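Local atomic coordinates of TT1561 protein (PDB entry 1UF3), a protein that is of unknown function but binds calcium ions and probably acts as a metal-dependent phosphoesterase of the calcineurin superfamily. Residues 25-38 and 55-69. Residues are numbered along the deposited sequence; the frame is centred on the assembly and turned at random.
Sequences VKLAPDTGADAIAL and FFRILSEAHLPTAYV. With CA (calcium ion), chain S.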
loop_
_atom_site.group_PDB
_atom_site.type_symbol
_atom_site.label_atom_id
_atom_site.label_comp_id
_atom_site.label_asym_id
_atom_site.label_seq_id
_atom_site.Cartn_x
_atom_site.Cartn_y
_atom_site.Cartn_z
ATOM N N VAL A 25 -15.987 15.403 -5.704
ATOM C CA VAL A 25 -15.176 14.788 -4.654
ATOM C C VAL A 25 -15.106 13.274 -4.820
ATOM O O VAL A 25 -14.036 12.680 -4.641
ATOM C CB VAL A 25 -15.733 15.156 -3.258
ATOM C CG1 VAL A 25 -15.091 14.306 -2.174
ATOM C CG2 VAL A 25 -15.471 16.626 -2.995
ATOM N N LYS A 26 -16.226 12.648 -5.174
ATOM C CA LYS A 26 -16.247 11.202 -5.371
ATOM C C LYS A 26 -15.496 10.722 -6.615
ATOM O O LYS A 26 -15.363 9.521 -6.844
ATOM C CB LYS A 26 -17.682 10.697 -5.426
ATOM C CG LYS A 26 -18.421 10.908 -4.141
ATOM C CD LYS A 26 -19.645 10.018 -4.077
ATOM C CE LYS A 26 -20.365 10.180 -2.757
ATOM N NZ LYS A 26 -21.635 9.393 -2.738
ATOM N N LEU A 27 -14.999 11.657 -7.412
ATOM C CA LEU A 27 -14.251 11.310 -8.611
ATOM C C LEU A 27 -12.799 11.005 -8.272
ATOM O O LEU A 27 -12.127 10.268 -8.994
ATOM C CB LEU A 27 -14.208 12.480 -9.591
ATOM C CG LEU A 27 -15.443 13.121 -10.191
ATOM C CD1 LEU A 27 -14.971 14.323 -10.974
ATOM C CD2 LEU A 27 -16.167 12.152 -11.090
ATOM N N ALA A 28 -12.315 11.617 -7.195
ATOM C CA ALA A 28 -10.924 11.480 -6.808
ATOM C C ALA A 28 -10.398 10.056 -6.658
ATOM O O ALA A 28 -9.369 9.733 -7.228
ATOM C CB ALA A 28 -10.653 12.300 -5.523
ATOM N N PRO A 29 -11.097 9.180 -5.913
ATOM C CA PRO A 29 -10.543 7.827 -5.794
ATOM C C PRO A 29 -10.528 7.097 -7.120
ATOM O O PRO A 29 -9.605 6.349 -7.418
ATOM C CB PRO A 29 -11.466 7.138 -4.777
ATOM C CG PRO A 29 -12.018 8.286 -3.958
ATOM C CD PRO A 29 -12.268 9.355 -5.036
ATOM N N ASP A 30 -11.562 7.296 -7.923
ATOM C CA ASP A 30 -11.598 6.602 -9.191
ATOM C C ASP A 30 -10.494 7.077 -10.144
ATOM O O ASP A 30 -9.950 6.273 -10.889
ATOM C CB ASP A 30 -12.972 6.743 -9.847
ATOM C CG ASP A 30 -13.075 5.956 -11.133
ATOM O OD1 ASP A 30 -13.287 6.581 -12.185
ATOM O OD2 ASP A 30 -12.932 4.716 -11.097
ATOM N N THR A 31 -10.145 8.360 -10.112
ATOM C CA THR A 31 -9.093 8.853 -11.005
ATOM C C THR A 31 -7.673 8.648 -10.474
ATOM O O THR A 31 -6.724 8.595 -11.241
ATOM C CB THR A 31 -9.242 10.345 -11.317
ATOM O OG1 THR A 31 -9.090 11.112 -10.121
ATOM C CG2 THR A 31 -10.597 10.623 -11.923
ATOM N N GLY A 32 -7.526 8.520 -9.163
ATOM C CA GLY A 32 -6.198 8.353 -8.602
ATOM C C GLY A 32 -5.565 9.693 -8.314
ATOM O O GLY A 32 -4.386 9.762 -7.983
ATOM N N ALA A 33 -6.346 10.766 -8.432
ATOM C CA ALA A 33 -5.832 12.114 -8.159
ATOM C C ALA A 33 -5.012 12.144 -6.877
ATOM O O ALA A 33 -5.353 11.453 -5.902
ATOM C CB ALA A 33 -6.978 13.080 -8.032
ATOM N N ASP A 34 -3.965 12.970 -6.868
ATOM C CA ASP A 34 -3.087 13.110 -5.705
ATOM C C ASP A 34 -3.418 14.341 -4.913
ATOM O O ASP A 34 -3.074 14.448 -3.727
ATOM C CB ASP A 34 -1.634 13.166 -6.140
ATOM C CG ASP A 34 -1.279 12.020 -7.030
ATOM O OD1 ASP A 34 -1.561 10.865 -6.627
ATOM O OD2 ASP A 34 -0.761 12.277 -8.140
ATOM N N ALA A 35 -4.088 15.278 -5.578
ATOM C CA ALA A 35 -4.491 16.504 -4.938
ATOM C C ALA A 35 -5.723 17.108 -5.636
ATOM O O ALA A 35 -6.132 16.640 -6.702
ATOM C CB ALA A 35 -3.361 17.466 -4.950
ATOM N N ILE A 36 -6.304 18.131 -5.015
ATOM C CA ILE A 36 -7.464 18.810 -5.561
ATOM C C ILE A 36 -7.177 20.297 -5.471
ATOM O O ILE A 36 -6.627 20.777 -4.472
ATOM C CB ILE A 36 -8.741 18.540 -4.725
ATOM C CG1 ILE A 36 -9.229 17.111 -4.937
ATOM C CG2 ILE A 36 -9.798 19.583 -5.050
ATOM C CD1 ILE A 36 -10.370 16.671 -4.009
ATOM N N ALA A 37 -7.513 21.027 -6.528
ATOM C CA ALA A 37 -7.335 22.466 -6.529
ATOM C C ALA A 37 -8.689 23.030 -6.934
ATOM O O ALA A 37 -9.273 22.605 -7.932
ATOM C CB ALA A 37 -6.259 22.879 -7.513
ATOM N N LEU A 38 -9.206 23.972 -6.155
ATOM C CA LEU A 38 -10.520 24.518 -6.469
ATOM C C LEU A 38 -10.562 26.042 -6.377
ATOM O O LEU A 38 -10.186 26.648 -5.363
ATOM C CB LEU A 38 -11.562 23.857 -5.558
ATOM C CG LEU A 38 -13.046 24.127 -5.822
ATOM C CD1 LEU A 38 -13.954 23.079 -5.120
ATOM C CD2 LEU A 38 -13.323 25.526 -5.359
ATOM N N PHE A 55 -20.350 23.148 2.469
ATOM C CA PHE A 55 -19.445 23.029 1.316
ATOM C C PHE A 55 -18.129 22.323 1.768
ATOM O O PHE A 55 -17.722 21.322 1.207
ATOM C CB PHE A 55 -19.127 24.438 0.795
ATOM C CG PHE A 55 -18.272 24.457 -0.435
ATOM C CD1 PHE A 55 -18.856 24.497 -1.703
ATOM C CD2 PHE A 55 -16.876 24.442 -0.334
ATOM C CE1 PHE A 55 -18.061 24.525 -2.864
ATOM C CE2 PHE A 55 -16.074 24.468 -1.481
ATOM C CZ PHE A 55 -16.668 24.509 -2.750
ATOM N N PHE A 56 -17.484 22.868 2.793
ATOM C CA PHE A 56 -16.243 22.294 3.322
ATOM C C PHE A 56 -16.390 20.891 3.908
ATOM O O PHE A 56 -15.481 20.058 3.805
ATOM C CB PHE A 56 -15.659 23.258 4.340
ATOM C CG PHE A 56 -15.076 24.486 3.716
ATOM C CD1 PHE A 56 -15.282 25.730 4.270
ATOM C CD2 PHE A 56 -14.302 24.385 2.555
ATOM C CE1 PHE A 56 -14.735 26.871 3.691
ATOM C CE2 PHE A 56 -13.751 25.523 1.974
ATOM C CZ PHE A 56 -13.971 26.767 2.545
ATOM N N ARG A 57 -17.543 20.603 4.499
ATOM C CA ARG A 57 -17.774 19.276 5.057
ATOM C C ARG A 57 -17.728 18.241 3.929
ATOM O O ARG A 57 -17.153 17.153 4.076
ATOM C CB ARG A 57 -19.135 19.235 5.750
ATOM C CG ARG A 57 -19.434 17.915 6.412
ATOM C CD ARG A 57 -19.524 18.061 7.925
ATOM N NE ARG A 57 -19.517 16.745 8.571
ATOM C CZ ARG A 57 -19.489 16.545 9.885
ATOM N NH1 ARG A 57 -19.468 17.578 10.722
ATOM N NH2 ARG A 57 -19.469 15.305 10.361
ATOM N N ILE A 58 -18.350 18.584 2.806
ATOM C CA ILE A 58 -18.382 17.706 1.640
ATOM C C ILE A 58 -16.985 17.598 1.018
ATOM O O ILE A 58 -16.555 16.511 0.674
ATOM C CB ILE A 58 -19.406 18.237 0.578
ATOM C CG1 ILE A 58 -20.811 17.767 0.963
ATOM C CG2 ILE A 58 -19.036 17.761 -0.843
ATOM C CD1 ILE A 58 -21.929 18.572 0.324
ATOM N N LEU A 59 -16.277 18.717 0.905
ATOM C CA LEU A 59 -14.931 18.699 0.321
ATOM C C LEU A 59 -13.965 17.891 1.184
ATOM O O LEU A 59 -13.084 17.203 0.665
ATOM C CB LEU A 59 -14.399 20.112 0.180
ATOM C CG LEU A 59 -13.458 20.477 -0.970
ATOM C CD1 LEU A 59 -12.676 21.692 -0.536
ATOM C CD2 LEU A 59 -12.531 19.354 -1.342
ATOM N N SER A 60 -14.160 17.969 2.503
ATOM C CA SER A 60 -13.316 17.267 3.476
ATOM C C SER A 60 -13.337 15.746 3.330
ATOM O O SER A 60 -12.419 15.064 3.793
ATOM C CB SER A 60 -13.725 17.647 4.912
ATOM O OG SER A 60 -14.878 16.908 5.321
ATOM N N GLU A 61 -14.367 15.208 2.682
ATOM C CA GLU A 61 -14.469 13.763 2.485
ATOM C C GLU A 61 -13.365 13.183 1.581
ATOM O O GLU A 61 -13.060 11.985 1.634
ATOM C CB GLU A 61 -15.833 13.416 1.881
ATOM C CG GLU A 61 -17.022 13.818 2.760
ATOM C CD GLU A 61 -17.552 12.664 3.582
ATOM O OE1 GLU A 61 -16.727 11.928 4.178
ATOM O OE2 GLU A 61 -18.793 12.498 3.639
ATOM N N ALA A 62 -12.794 14.030 0.735
ATOM C CA ALA A 62 -11.731 13.614 -0.177
ATOM C C ALA A 62 -10.518 12.983 0.515
ATOM O O ALA A 62 -9.960 12.008 0.015
ATOM C CB ALA A 62 -11.265 14.807 -0.984
ATOM N N HIS A 63 -10.113 13.547 1.650
ATOM C CA HIS A 63 -8.921 13.069 2.362
ATOM C C HIS A 63 -7.710 13.145 1.431
ATOM O O HIS A 63 -6.984 12.165 1.287
ATOM C CB HIS A 63 -9.076 11.619 2.834
ATOM C CG HIS A 63 -9.906 11.475 4.069
ATOM N ND1 HIS A 63 -11.273 11.296 4.033
ATOM C CD2 HIS A 63 -9.566 11.531 5.378
ATOM C CE1 HIS A 63 -11.740 11.251 5.267
ATOM N NE2 HIS A 63 -10.726 11.391 6.102
ATOM N N LEU A 64 -7.519 14.302 0.795
ATOM C CA LEU A 64 -6.404 14.539 -0.127
ATOM C C LEU A 64 -5.922 15.978 -0.005
ATOM O O LEU A 64 -6.696 16.874 0.339
ATOM C CB LEU A 64 -6.831 14.337 -1.605
ATOM C CG LEU A 64 -7.141 12.979 -2.258
ATOM C CD1 LEU A 64 -7.713 13.221 -3.653
ATOM C CD2 LEU A 64 -5.869 12.094 -2.342
ATOM N N PRO A 65 -4.629 16.223 -0.285
ATOM C CA PRO A 65 -4.160 17.606 -0.197
ATOM C C PRO A 65 -5.146 18.405 -1.050
ATOM O O PRO A 65 -5.518 17.951 -2.133
ATOM C CB PRO A 65 -2.776 17.538 -0.830
ATOM C CG PRO A 65 -2.296 16.187 -0.379
ATOM C CD PRO A 65 -3.521 15.303 -0.610
ATOM N N THR A 66 -5.562 19.574 -0.572
ATOM C CA THR A 66 -6.539 20.388 -1.297
ATOM C C THR A 66 -6.264 21.871 -1.113
ATOM O O THR A 66 -6.019 22.339 -0.005
ATOM C CB THR A 66 -7.976 20.062 -0.814
ATOM O OG1 THR A 66 -8.226 18.670 -1.011
ATOM C CG2 THR A 66 -9.034 20.860 -1.587
ATOM N N ALA A 67 -6.288 22.621 -2.208
ATOM C CA ALA A 67 -6.046 24.046 -2.107
ATOM C C ALA A 67 -7.159 24.778 -2.813
ATOM O O ALA A 67 -7.670 24.321 -3.834
ATOM C CB ALA A 67 -4.692 24.421 -2.741
ATOM N N TYR A 68 -7.517 25.936 -2.288
ATOM C CA TYR A 68 -8.574 26.712 -2.906
ATOM C C TYR A 68 -8.421 28.192 -2.632
ATOM O O TYR A 68 -7.687 28.600 -1.713
ATOM C CB TYR A 68 -9.967 26.203 -2.435
ATOM C CG TYR A 68 -10.038 25.749 -0.979
ATOM C CD1 TYR A 68 -10.008 24.387 -0.642
ATOM C CD2 TYR A 68 -10.076 26.680 0.063
ATOM C CE1 TYR A 68 -10.005 23.961 0.726
ATOM C CE2 TYR A 68 -10.069 26.270 1.423
ATOM C CZ TYR A 68 -10.025 24.917 1.737
ATOM O OH TYR A 68 -9.915 24.541 3.061
ATOM N N VAL A 69 -9.049 29.005 -3.485
ATOM C CA VAL A 69 -9.059 30.451 -3.304
ATOM C C VAL A 69 -10.519 30.872 -3.547
ATOM O O VAL A 69 -11.274 30.200 -4.264
ATOM C CB VAL A 69 -8.108 31.199 -4.266
ATOM C CG1 VAL A 69 -6.684 30.709 -4.067
ATOM C CG2 VAL A 69 -8.553 31.023 -5.699
HETATM CA CA CA S . -2.319 8.867 -7.042
HETATM O O HOH W 1 -3.766 9.264 -4.965
HETATM O O HOH W 2 -0.464 7.942 -5.682
HETATM O O HOH W 3 -3.359 6.841 -6.369
#
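I36 and T66 stand side by side and point the same way on neighbouring parallel strands, 35-38 and 66-69, of a beta-alpha-beta unit whose connecting helix, 49-59, packs over their side chains. Four backbone hydrogen bonds join the strands: I36 N to P65 O, A67 N to I36 O, L38 N to A67 O and V69 N to L38 O. I36 is long enough to reach from the strand to A62: with CG1 anti to its carbonyl carbon (chi1 -72°), I36 CD1 comes to 3.7 Å from A62 CB, while I36 CG2 lies 3.8 Å from T66 CG2. T66 suits this buried place because its methyl packs against I36 and its hydroxyl, OG1, is satisfied close by, giving a 2.7 Å bond to L64 O from above the carbonyl plane. A valine in its place would probably leave L64 O without this hydroxyl donor. A62 is small enough for I36 CD1 and V25 CG1 both to close on its CB, the latter at 4.0 Å; V25 CG2 lies over the backbone of I58 and L59. Branched L64 fits between helix 27-31 and the turn after it, L64 CD1 against A28 CB at 3.6 Å and CD2 against the carbonyl oxygens of A33 and D34. Further along, L38 and F55 approach from opposite directions, and L38 CD1 meets F55 CZ obliquely at 3.9 Å. The turn G32 to D34, where positive phi suits glycine at G32, holds a calcium ion through G32 O and D34 OD1, and M1 of a neighbouring subunit also binds it; D34 OD2 accepts from the backbone N of R6 and Y7, while D34 OD1 binds the calcium at 2.2 Å.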